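Long-range contacts in angiotensin-converting enzyme (Anopheles gambiae, PDB 6S1Y), which probably acts as a zinc-dependent peptidase of the angiotensin-converting enzyme family, cleaving peptides in the mosquito: residues 32-37 and 332-337; 284-289 and 345-350; 307-312 and 339-344; 328-333 and 360-365. All coordinates share one frame; numbering follows the deposited sequence.

Contact 1. Residues 32-37 and 332-337; sequences HQTLAA and DFFAID
Thr34 and Phe333 make most of this interface, with Leu35 and Phe334 adding smaller shares. The CG2 methyl of Thr34 does the packing: it lies 3.6 Å from CD2 of the Phe333 ring and 3.5 Å from the backbone O of Asp332, touching the ring carbon and the carbonyl oxygen together. Its position follows from chi1 of -66°, which sets CG2 anti to the backbone N and leaves OG1 beside that N, where it bonds to the backbone O of Lys30 one helical turn earlier. The hydroxyl is thus engaged within its own helix and meets CE2 of Phe334 at 3.9 Å by packing alone. The same Phe333 ring reaches Leu35 differently, its rim pointing at the helix backbone with CE2 3.9 Å from Leu35 CA, near the ring plane. These residues join the long helix 12-42 to the connection between the two antiparallel strands 329-332 and 339-342. Within that connection an Asx turn shapes the chain: Phe334 N donates to Asp332 OD1 at 3.0 Å with an N-H...O angle of 167°, approaching from well above the carboxylate plane. No hydrogen bond crosses between the segments; the contact is van der Waals packing. Around the Phe333 ring, Trp38 of the same helix meets it edge-to-face and Arg340 makes a cation-pi contact.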
# COMPACT_ATOMS: atom_id res chain seq x y z
N HIS A 32 15.66 -18.00 7.72
CA HIS A 32 16.93 -17.87 7.01
C HIS A 32 16.72 -17.14 5.69
O HIS A 32 17.50 -16.27 5.31
CB HIS A 32 17.55 -19.25 6.79
CG HIS A 32 18.90 -19.20 6.14
ND1 HIS A 32 19.11 -19.63 4.84
CD2 HIS A 32 20.10 -18.76 6.59
CE1 HIS A 32 20.39 -19.46 4.53
NE2 HIS A 32 21.01 -18.94 5.58
N GLN A 33 15.63 -17.45 5.00
CA GLN A 33 15.38 -16.82 3.71
C GLN A 33 15.05 -15.34 3.88
O GLN A 33 15.60 -14.49 3.17
CB GLN A 33 14.26 -17.58 3.01
CG GLN A 33 13.94 -17.05 1.66
CD GLN A 33 12.56 -16.47 1.63
OE1 GLN A 33 11.58 -17.19 1.41
NE2 GLN A 33 12.47 -15.17 1.89
N THR A 34 14.19 -15.02 4.84
CA THR A 34 13.87 -13.62 5.11
C THR A 34 15.13 -12.83 5.45
O THR A 34 15.31 -11.69 4.97
CB THR A 34 12.88 -13.54 6.27
OG1 THR A 34 11.64 -14.12 5.88
CG2 THR A 34 12.65 -12.10 6.65
N LEU A 35 16.01 -13.41 6.26
CA LEU A 35 17.21 -12.71 6.68
C LEU A 35 18.08 -12.35 5.48
O LEU A 35 18.58 -11.22 5.38
CB LEU A 35 17.98 -13.58 7.67
CG LEU A 35 18.76 -12.86 8.77
CD1 LEU A 35 19.30 -13.92 9.73
CD2 LEU A 35 19.87 -12.01 8.19
N ALA A 36 18.27 -13.30 4.55
CA ALA A 36 19.07 -13.01 3.37
C ALA A 36 18.41 -11.95 2.50
O ALA A 36 19.11 -11.12 1.90
CB ALA A 36 19.31 -14.30 2.59
N ALA A 37 17.07 -11.95 2.44
CA ALA A 37 16.36 -10.92 1.67
C ALA A 37 16.55 -9.55 2.29
O ALA A 37 16.74 -8.55 1.58
CB ALA A 37 14.88 -11.29 1.56
N ASP A 332 9.13 -9.12 9.18
CA ASP A 332 8.92 -10.13 10.22
C ASP A 332 9.94 -11.24 10.01
O ASP A 332 9.97 -11.88 8.95
CB ASP A 332 7.50 -10.69 10.14
CG ASP A 332 7.18 -11.65 11.29
OD1 ASP A 332 8.05 -11.83 12.17
OD2 ASP A 332 6.05 -12.21 11.30
N PHE A 333 10.78 -11.47 11.02
CA PHE A 333 11.84 -12.48 10.89
C PHE A 333 11.46 -13.79 11.56
O PHE A 333 12.32 -14.66 11.71
CB PHE A 333 13.15 -11.94 11.44
CG PHE A 333 13.74 -10.85 10.60
CD1 PHE A 333 13.41 -9.52 10.82
CD2 PHE A 333 14.59 -11.15 9.55
CE1 PHE A 333 13.93 -8.52 10.03
CE2 PHE A 333 15.10 -10.17 8.75
CZ PHE A 333 14.77 -8.85 8.99
N PHE A 334 10.20 -13.95 11.94
CA PHE A 334 9.67 -15.26 12.31
C PHE A 334 10.48 -15.89 13.44
O PHE A 334 10.74 -17.09 13.46
CB PHE A 334 9.60 -16.19 11.09
CG PHE A 334 8.71 -15.67 9.99
CD1 PHE A 334 7.36 -15.95 9.99
CD2 PHE A 334 9.22 -14.88 8.98
CE1 PHE A 334 6.53 -15.46 8.99
CE2 PHE A 334 8.40 -14.38 7.99
CZ PHE A 334 7.06 -14.68 7.99
N ALA A 335 10.91 -15.05 14.38
CA ALA A 335 11.53 -15.50 15.62
C ALA A 335 10.66 -14.93 16.74
O ALA A 335 9.43 -15.02 16.67
CB ALA A 335 12.97 -15.03 15.73
N ILE A 336 11.26 -14.31 17.75
CA ILE A 336 10.50 -13.60 18.77
C ILE A 336 11.07 -12.19 18.89
O ILE A 336 12.27 -12.02 19.13
CB ILE A 336 10.52 -14.30 20.14
CG1 ILE A 336 9.81 -15.65 20.07
CG2 ILE A 336 9.83 -13.44 21.17
CD1 ILE A 336 8.33 -15.55 19.67
N ASP A 337 10.22 -11.19 18.69
CA ASP A 337 10.56 -9.78 18.83
C ASP A 337 11.60 -9.31 17.83
O ASP A 337 12.10 -8.19 17.95
CB ASP A 337 11.04 -9.47 20.26
CG ASP A 337 9.91 -9.58 21.27
OD1 ASP A 337 8.79 -9.95 20.84
OD2 ASP A 337 10.13 -9.30 22.47

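Contact 2. Residues 284-289 and 345-350; sequences YTPIKM and TRVNMR
Met289 and Thr345 approach tip to tip, the methionine CE standing 3.9 Å from the threonine CG2. The methionine chain leaves its helix with CG beside the backbone N and then bends at chi3 (74°), a turn that also brings CE to 3.4 Å from the backbone O of Arg346. Pro286 meets Thr345 in another manner: the two side chains slide past each other in opposite directions, with CB of Pro286 3.9 Å from CB of Thr345. The Pro286 and Val347 side chains cross at about a right angle, CD of the proline 4.0 Å from CG2 of the valine. Both valine methyls lie by the backbone O of Tyr284, CG2 at 3.5 Å from it, and CG1 also meets CB of Tyr284 at 3.9 Å. No hydrogen bond crosses; these are van der Waals contacts, two of them to carbonyl oxygens. Thr285 is the N-cap of helix 286-299, its OG1 accepting from Lys288 N at 3.1 Å and 168°; Val347 centres an inverse gamma turn, and Asn348 caps helix 349-368 by accepting from Glu351 N. Thr345 OG1 bonds to Leu315 O. The start of helix 286-299 thus packs on the loop that leads into helix 349-368, with Met279 of helix 276-281 touching Tyr284 and Met289, and Phe352 and Val355 of helix 349-368 also lying against Met289.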
# COMPACT_ATOMS: atom_id res chain seq x y z
N TYR A 284 11.73 17.97 15.08
CA TYR A 284 11.43 16.56 14.89
C TYR A 284 12.53 15.87 14.10
O TYR A 284 13.13 16.43 13.18
CB TYR A 284 10.11 16.39 14.13
CG TYR A 284 8.89 16.28 14.99
CD1 TYR A 284 8.42 17.37 15.69
CD2 TYR A 284 8.19 15.10 15.06
CE1 TYR A 284 7.29 17.28 16.46
CE2 TYR A 284 7.04 15.00 15.82
CZ TYR A 284 6.61 16.09 16.53
OH TYR A 284 5.47 15.99 17.29
N THR A 285 12.75 14.61 14.44
CA THR A 285 13.68 13.73 13.75
C THR A 285 12.93 12.47 13.38
O THR A 285 11.83 12.22 13.87
CB THR A 285 14.86 13.36 14.67
OG1 THR A 285 14.33 12.66 15.80
CG2 THR A 285 15.64 14.59 15.12
N PRO A 286 13.52 11.64 12.52
CA PRO A 286 12.90 10.34 12.25
C PRO A 286 12.64 9.52 13.51
O PRO A 286 11.56 8.93 13.65
CB PRO A 286 13.92 9.68 11.33
CG PRO A 286 14.51 10.86 10.57
CD PRO A 286 14.60 11.97 11.58
N ILE A 287 13.60 9.46 14.43
CA ILE A 287 13.42 8.63 15.62
C ILE A 287 12.28 9.16 16.47
O ILE A 287 11.45 8.39 16.97
CB ILE A 287 14.74 8.53 16.42
CG1 ILE A 287 15.51 7.28 15.99
CG2 ILE A 287 14.48 8.48 17.90
CD1 ILE A 287 16.98 7.30 16.40
N LYS A 288 12.24 10.48 16.69
CA LYS A 288 11.10 11.07 17.38
C LYS A 288 9.80 10.63 16.73
O LYS A 288 8.82 10.30 17.41
CB LYS A 288 11.24 12.59 17.40
CG LYS A 288 10.08 13.36 18.03
CD LYS A 288 9.88 13.05 19.51
CE LYS A 288 8.97 14.10 20.18
NZ LYS A 288 8.38 13.60 21.47
N MET A 289 9.77 10.55 15.39
CA MET A 289 8.53 10.21 14.69
C MET A 289 8.10 8.78 15.02
O MET A 289 6.91 8.53 15.28
CB MET A 289 8.69 10.39 13.18
CG MET A 289 8.78 11.83 12.74
SD MET A 289 9.56 12.05 11.13
CE MET A 289 8.25 11.47 10.03
N THR A 345 13.22 7.68 5.94
CA THR A 345 12.36 8.69 6.55
C THR A 345 12.85 10.11 6.35
O THR A 345 14.03 10.42 6.50
CB THR A 345 12.25 8.41 8.05
OG1 THR A 345 12.03 7.01 8.26
CG2 THR A 345 11.09 9.19 8.66
N ARG A 346 11.90 11.00 6.05
CA ARG A 346 12.11 12.44 6.00
C ARG A 346 11.11 13.10 6.94
O ARG A 346 10.11 12.51 7.33
CB ARG A 346 11.96 12.97 4.58
CG ARG A 346 12.94 12.30 3.61
CD ARG A 346 14.31 12.94 3.72
NE ARG A 346 14.31 14.23 3.04
CZ ARG A 346 15.34 15.06 2.99
NH1 ARG A 346 16.48 14.75 3.59
NH2 ARG A 346 15.23 16.22 2.35
N VAL A 347 11.41 14.33 7.34
CA VAL A 347 10.64 15.01 8.38
C VAL A 347 9.57 15.83 7.67
O VAL A 347 9.78 17.00 7.31
CB VAL A 347 11.52 15.87 9.29
CG1 VAL A 347 10.66 16.63 10.29
CG2 VAL A 347 12.54 15.02 10.05
N ASN A 348 8.41 15.21 7.45
CA ASN A 348 7.22 15.91 6.96
C ASN A 348 6.00 15.08 7.32
O ASN A 348 6.11 13.93 7.78
CB ASN A 348 7.29 16.17 5.45
CG ASN A 348 7.42 14.90 4.63
OD1 ASN A 348 6.52 14.06 4.63
ND2 ASN A 348 8.54 14.75 3.94
N MET A 349 4.82 15.67 7.10
CA MET A 349 3.58 15.03 7.53
C MET A 349 3.29 13.76 6.75
O MET A 349 2.90 12.74 7.33
CB MET A 349 2.41 16.01 7.39
CG MET A 349 1.10 15.47 7.92
SD MET A 349 -0.25 16.69 7.95
CE MET A 349 -0.59 16.87 6.21
N ARG A 350 3.45 13.80 5.42
CA ARG A 350 3.28 12.60 4.60
C ARG A 350 4.06 11.42 5.19
O ARG A 350 3.49 10.36 5.46
CB ARG A 350 3.74 12.92 3.17
CG ARG A 350 3.47 11.85 2.12
CD ARG A 350 3.88 12.37 0.74
NE ARG A 350 5.33 12.56 0.63
CZ ARG A 350 5.97 13.73 0.76
NH1 ARG A 350 7.29 13.76 0.64
NH2 ARG A 350 5.29 14.86 1.02

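Contact 3. Residues 307-312 and 339-344; sequences QTFWDK and VRIKQC
Phe309 lies where helix 307-312 comes closest to strand 339-342, its CA 5.2 Å from that of Arg340. The axes of helix and strand approach to 7.0 Å and run in similar directions, 34° apart. The strand belongs to the two-stranded antiparallel sheet, and its Ile341 also touches Glu358 and Ile362 of the zinc-binding helix 349-368, so the short helix packs on a strand that itself borders the metal-site helix. At Phe309 the backbone itself takes part, since CA and Val339 O are 3.3 Å apart with an angle of 140° at the hydrogen, a CA-H...O contact. The phenyl group is directed toward the strand because CG is anti to the backbone N (chi1 170°). Its rim then meets Ile341, with CE2 3.7 Å from CG1 near the ring plane, while CB lies more loosely, 4.4 Å from CG2 of Val339. At the end of the helix, Lys312 crosses Arg340 obliquely. The lysine CB touches Arg340 CD at 3.5 Å, and the extended chain carries CD over the centre of one guanidinium face, 3.7 Å from CZ. Trp38 makes a cation-pi contact with the same arginine, and Asp338 forms a salt bridge with its NE. Across the interface no hydrogen bond forms. Lys312 NZ and Arg340 NH2 stand 4.3 Å apart as like charges, so the lysine contributes chiefly through its methylenes; the salt bridge to Asp338 and the aromatic partner probably temper the repulsion at Arg340.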
# COMPACT_ATOMS: atom_id res chain seq x y z
N GLN A 307 13.36 -3.87 21.87
CA GLN A 307 14.65 -3.23 21.65
C GLN A 307 15.30 -3.72 20.36
O GLN A 307 16.00 -2.96 19.69
CB GLN A 307 15.58 -3.47 22.85
CG GLN A 307 16.93 -2.79 22.75
CD GLN A 307 16.81 -1.28 22.82
OE1 GLN A 307 15.96 -0.75 23.54
NE2 GLN A 307 17.65 -0.59 22.05
N THR A 308 15.11 -4.99 20.01
CA THR A 308 15.61 -5.48 18.72
C THR A 308 15.16 -4.57 17.57
O THR A 308 15.95 -4.27 16.65
CB THR A 308 15.12 -6.91 18.49
OG1 THR A 308 15.65 -7.77 19.52
CG2 THR A 308 15.59 -7.44 17.15
N PHE A 309 13.93 -4.08 17.63
CA PHE A 309 13.45 -3.18 16.58
C PHE A 309 14.34 -1.95 16.45
O PHE A 309 14.69 -1.54 15.33
CB PHE A 309 12.01 -2.74 16.86
CG PHE A 309 11.56 -1.65 15.95
CD1 PHE A 309 11.82 -0.32 16.26
CD2 PHE A 309 10.91 -1.94 14.76
CE1 PHE A 309 11.44 0.70 15.41
CE2 PHE A 309 10.51 -0.93 13.90
CZ PHE A 309 10.78 0.39 14.22
N TRP A 310 14.67 -1.30 17.58
CA TRP A 310 15.50 -0.10 17.54
C TRP A 310 16.94 -0.41 17.15
O TRP A 310 17.60 0.43 16.52
CB TRP A 310 15.48 0.62 18.90
CG TRP A 310 14.12 1.10 19.30
CD1 TRP A 310 13.29 0.55 20.24
CD2 TRP A 310 13.42 2.22 18.75
NE1 TRP A 310 12.12 1.27 20.32
CE2 TRP A 310 12.17 2.30 19.41
CE3 TRP A 310 13.72 3.17 17.76
CZ2 TRP A 310 11.23 3.28 19.10
CZ3 TRP A 310 12.80 4.14 17.48
CH2 TRP A 310 11.57 4.20 18.15
N ASP A 311 17.46 -1.59 17.52
CA ASP A 311 18.86 -1.90 17.24
C ASP A 311 19.09 -2.11 15.75
O ASP A 311 20.05 -1.60 15.19
CB ASP A 311 19.31 -3.16 17.98
CG ASP A 311 19.36 -3.00 19.48
OD1 ASP A 311 19.55 -1.85 19.98
OD2 ASP A 311 19.20 -4.05 20.16
N LYS A 312 18.21 -2.89 15.11
CA LYS A 312 18.44 -3.42 13.78
C LYS A 312 17.63 -2.73 12.68
O LYS A 312 17.87 -3.00 11.51
CB LYS A 312 18.12 -4.93 13.78
CG LYS A 312 19.00 -5.73 14.75
CD LYS A 312 18.59 -7.20 14.81
CE LYS A 312 19.52 -8.00 15.72
NZ LYS A 312 19.02 -9.40 15.98
N VAL A 339 11.71 -7.78 14.69
CA VAL A 339 10.84 -7.09 13.76
C VAL A 339 11.52 -5.78 13.40
O VAL A 339 12.11 -5.12 14.27
CB VAL A 339 9.43 -6.86 14.35
CG1 VAL A 339 8.71 -8.20 14.54
CG2 VAL A 339 9.51 -6.10 15.67
N ARG A 340 11.46 -5.40 12.12
CA ARG A 340 12.26 -4.27 11.68
C ARG A 340 11.57 -3.48 10.58
O ARG A 340 10.86 -4.04 9.74
CB ARG A 340 13.64 -4.71 11.16
CG ARG A 340 14.32 -5.75 12.00
CD ARG A 340 15.70 -6.10 11.47
NE ARG A 340 16.10 -7.44 11.90
CZ ARG A 340 17.22 -8.05 11.50
NH1 ARG A 340 18.05 -7.43 10.68
NH2 ARG A 340 17.49 -9.27 11.94
N ILE A 341 11.84 -2.18 10.57
CA ILE A 341 11.41 -1.29 9.51
C ILE A 341 12.64 -0.77 8.80
O ILE A 341 13.65 -0.44 9.43
CB ILE A 341 10.55 -0.12 10.07
CG1 ILE A 341 9.16 -0.65 10.43
CG2 ILE A 341 10.50 1.04 9.09
CD1 ILE A 341 8.25 0.35 11.16
N LYS A 342 12.55 -0.70 7.48
CA LYS A 342 13.56 -0.05 6.64
C LYS A 342 12.83 1.08 5.92
O LYS A 342 11.98 0.83 5.06
CB LYS A 342 14.18 -1.05 5.67
CG LYS A 342 15.20 -0.44 4.73
CD LYS A 342 16.09 -1.53 4.09
CE LYS A 342 15.28 -2.62 3.39
NZ LYS A 342 14.70 -2.16 2.10
N GLN A 343 13.14 2.31 6.30
CA GLN A 343 12.46 3.48 5.77
C GLN A 343 13.45 4.62 5.64
O GLN A 343 14.19 4.92 6.59
CB GLN A 343 11.29 3.90 6.67
CG GLN A 343 10.45 5.03 6.09
CD GLN A 343 9.17 5.29 6.86
OE1 GLN A 343 8.68 4.43 7.58
NE2 GLN A 343 8.62 6.49 6.70
N CYS A 344 13.47 5.24 4.47
CA CYS A 344 14.32 6.41 4.24
C CYS A 344 13.54 7.66 4.65
O CYS A 344 13.27 8.57 3.87
CB CYS A 344 14.83 6.43 2.81
SG CYS A 344 15.82 4.91 2.43

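Contact 4. Residues 328-333 and 360-365; sequences ASAWDF and GHIQYY. With ZN (zinc ion), chain G; KSN ((2~{S})-2-[[(4~{S})-4-azanyl-5-oxidanyl-5-oxidanylidene-pentanoyl]amino]pentanedioic acid), chain H.
With chi1 of -62°, CG of Tyr365 stands beside its backbone N, and the ring is directed at strand 329-332; Asp332, its CG anti to the backbone N (chi1 -175°), sets OD2 beside CD1 of that ring. The strand backbone places CB of Asp332 over the ring in an almost exactly centred CH-pi contact, 3.4 Å from the centroid of the Tyr365 ring and only 4° off the normal. His361 O lies over the opposite face, toward the rim, so the ring is sandwiched. From its end, Tyr365 OH donates to Ala330 O at 2.5 Å, the hydroxyl standing above the carbonyl plane. One water also donates to both Asp332 OD2 and Tyr365 O, linking strand and helix a second time. Nearer the active site, CB of Ala330 packs 3.5 Å from CB of His361. His361 belongs to the zinc-binding HExxH motif on helix 349-368: its NE2 binds the zinc ion at 2.0 Å, beside His357 and Glu385, and its ND1 is hydrogen-bonded to His384. The bound gamma-glutamyl ligand completes the site, coordinating the zinc ion through O15 at 1.9 Å and O14 at a longer 2.5 Å, while N06 donates to Ala328 O at 2.7 Å. Metal-binding helix and the residue leading into the strand thus both hold the ligand, and the hydroxyl bond, shared water and ring contact probably help to hold helix and strand together on the side away from the zinc.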
# COMPACT_ATOMS: atom_id res chain seq x y z
N ALA A 328 9.63 2.12 1.58
CA ALA A 328 9.46 1.77 2.99
C ALA A 328 8.87 0.38 3.15
O ALA A 328 7.93 0.01 2.45
CB ALA A 328 8.54 2.79 3.67
N SER A 329 9.40 -0.38 4.11
CA SER A 329 8.88 -1.73 4.33
C SER A 329 9.00 -2.12 5.79
O SER A 329 9.74 -1.52 6.56
CB SER A 329 9.61 -2.75 3.45
OG SER A 329 11.00 -2.60 3.57
N ALA A 330 8.27 -3.16 6.15
CA ALA A 330 8.22 -3.67 7.51
C ALA A 330 8.36 -5.18 7.49
O ALA A 330 7.61 -5.87 6.79
CB ALA A 330 6.92 -3.24 8.20
N TRP A 331 9.31 -5.70 8.29
CA TRP A 331 9.81 -7.06 8.14
C TRP A 331 9.59 -7.90 9.39
O TRP A 331 9.85 -7.45 10.51
CB TRP A 331 11.31 -7.06 7.83
CG TRP A 331 11.63 -6.52 6.47
CD1 TRP A 331 11.49 -5.22 6.05
CD2 TRP A 331 12.14 -7.25 5.36
NE1 TRP A 331 11.89 -5.11 4.74
CE2 TRP A 331 12.28 -6.35 4.29
CE3 TRP A 331 12.49 -8.59 5.16
CZ2 TRP A 331 12.76 -6.74 3.04
CZ3 TRP A 331 12.96 -8.98 3.91
CH2 TRP A 331 13.10 -8.06 2.87
N ASP A 332 9.13 -9.12 9.18
CA ASP A 332 8.92 -10.13 10.22
C ASP A 332 9.94 -11.24 10.01
O ASP A 332 9.97 -11.88 8.95
CB ASP A 332 7.50 -10.69 10.14
CG ASP A 332 7.18 -11.65 11.29
OD1 ASP A 332 8.05 -11.83 12.17
OD2 ASP A 332 6.05 -12.21 11.30
N PHE A 333 10.78 -11.47 11.02
CA PHE A 333 11.84 -12.48 10.89
C PHE A 333 11.46 -13.79 11.56
O PHE A 333 12.32 -14.66 11.71
CB PHE A 333 13.15 -11.94 11.44
CG PHE A 333 13.74 -10.85 10.60
CD1 PHE A 333 13.41 -9.52 10.82
CD2 PHE A 333 14.59 -11.15 9.55
CE1 PHE A 333 13.93 -8.52 10.03
CE2 PHE A 333 15.10 -10.17 8.75
CZ PHE A 333 14.77 -8.85 8.99
N GLY A 360 2.09 -0.22 11.91
CA GLY A 360 0.94 -1.10 11.97
C GLY A 360 1.27 -2.50 11.53
O GLY A 360 0.76 -3.47 12.09
N HIS A 361 2.10 -2.63 10.48
CA HIS A 361 2.64 -3.93 10.09
C HIS A 361 3.40 -4.56 11.27
O HIS A 361 3.17 -5.72 11.63
CB HIS A 361 3.57 -3.80 8.87
CG HIS A 361 2.89 -3.57 7.55
ND1 HIS A 361 1.86 -4.37 7.10
CD2 HIS A 361 3.14 -2.69 6.56
CE1 HIS A 361 1.49 -3.97 5.89
NE2 HIS A 361 2.25 -2.94 5.54
N ILE A 362 4.32 -3.80 11.87
CA ILE A 362 5.11 -4.31 12.99
C ILE A 362 4.20 -4.80 14.11
O ILE A 362 4.33 -5.93 14.59
CB ILE A 362 6.09 -3.24 13.51
CG1 ILE A 362 7.12 -2.87 12.45
CG2 ILE A 362 6.79 -3.75 14.77
CD1 ILE A 362 8.04 -3.99 12.05
N GLN A 363 3.24 -3.97 14.52
CA GLN A 363 2.33 -4.35 15.59
C GLN A 363 1.59 -5.63 15.25
O GLN A 363 1.37 -6.48 16.12
CB GLN A 363 1.33 -3.22 15.86
CG GLN A 363 0.37 -3.51 16.99
CD GLN A 363 1.06 -3.60 18.35
OE1 GLN A 363 0.67 -4.40 19.21
NE2 GLN A 363 2.09 -2.77 18.55
N TYR A 364 1.19 -5.80 14.00
CA TYR A 364 0.51 -7.02 13.62
C TYR A 364 1.45 -8.21 13.82
O TYR A 364 1.08 -9.22 14.43
CB TYR A 364 0.03 -6.91 12.17
CG TYR A 364 -1.23 -7.66 11.77
CD1 TYR A 364 -1.74 -8.71 12.52
CD2 TYR A 364 -1.91 -7.30 10.60
CE1 TYR A 364 -2.90 -9.40 12.10
CE2 TYR A 364 -3.06 -7.96 10.18
CZ TYR A 364 -3.56 -9.01 10.93
OH TYR A 364 -4.71 -9.64 10.47
N TYR A 365 2.70 -8.08 13.33
CA TYR A 365 3.71 -9.10 13.57
C TYR A 365 3.76 -9.46 15.06
O TYR A 365 3.69 -10.64 15.43
CB TYR A 365 5.09 -8.61 13.10
CG TYR A 365 5.24 -8.29 11.60
CD1 TYR A 365 4.42 -8.87 10.64
CD2 TYR A 365 6.23 -7.41 11.17
CE1 TYR A 365 4.57 -8.58 9.29
CE2 TYR A 365 6.40 -7.11 9.82
CZ TYR A 365 5.57 -7.70 8.89
OH TYR A 365 5.75 -7.38 7.56
ZN ZN G . 1.94 -1.84 3.90
C10 KSN H . 6.76 -4.71 0.57
C13 KSN H . 3.99 -1.50 2.48
C17 KSN H . 2.42 3.03 -1.96
C02 KSN H . 1.75 2.84 -0.60
C03 KSN H . 2.30 1.68 0.25
C04 KSN H . 3.70 1.18 -0.08
C05 KSN H . 4.74 1.29 1.07
C07 KSN H . 5.01 -1.27 1.33
C08 KSN H . 6.13 -2.29 1.29
C09 KSN H . 5.65 -3.71 0.93
N01 KSN H . 0.31 2.62 -0.76
N06 KSN H . 5.38 0.11 1.67
O11 KSN H . 7.91 -4.29 0.24
O12 KSN H . 6.54 -5.97 0.58
O14 KSN H . 4.25 -1.02 3.61
O15 KSN H . 2.92 -2.11 2.30
O16 KSN H . 5.08 2.37 1.44
O18 KSN H . 3.45 3.75 -2.02
O19 KSN H . 1.99 2.53 -3.04
O HOH W 1 5.19 -12.66 13.72

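From the N terminus, helix 12-42 comes first, and contact 1 closes the longest loop by bringing it to the turn between strands 329-332 and 339-342. Contact 2 closes a much shorter loop, from the start of helix 286-299 to the start of helix 349-368, and crosses contact 1. Contact 3, from helix 307-312 to strand 339-342, is nested inside contact 2 and also crosses contact 1. Contact 4 begins on 328-333, which overlaps the end of contact 1 at Asp332 and Phe333, and crosses contacts 2 and 3. Contacts 3 and 4 use neighbouring strands of the two-stranded antiparallel sheet, whereas contacts 2 and 4 use different parts of helix 349-368.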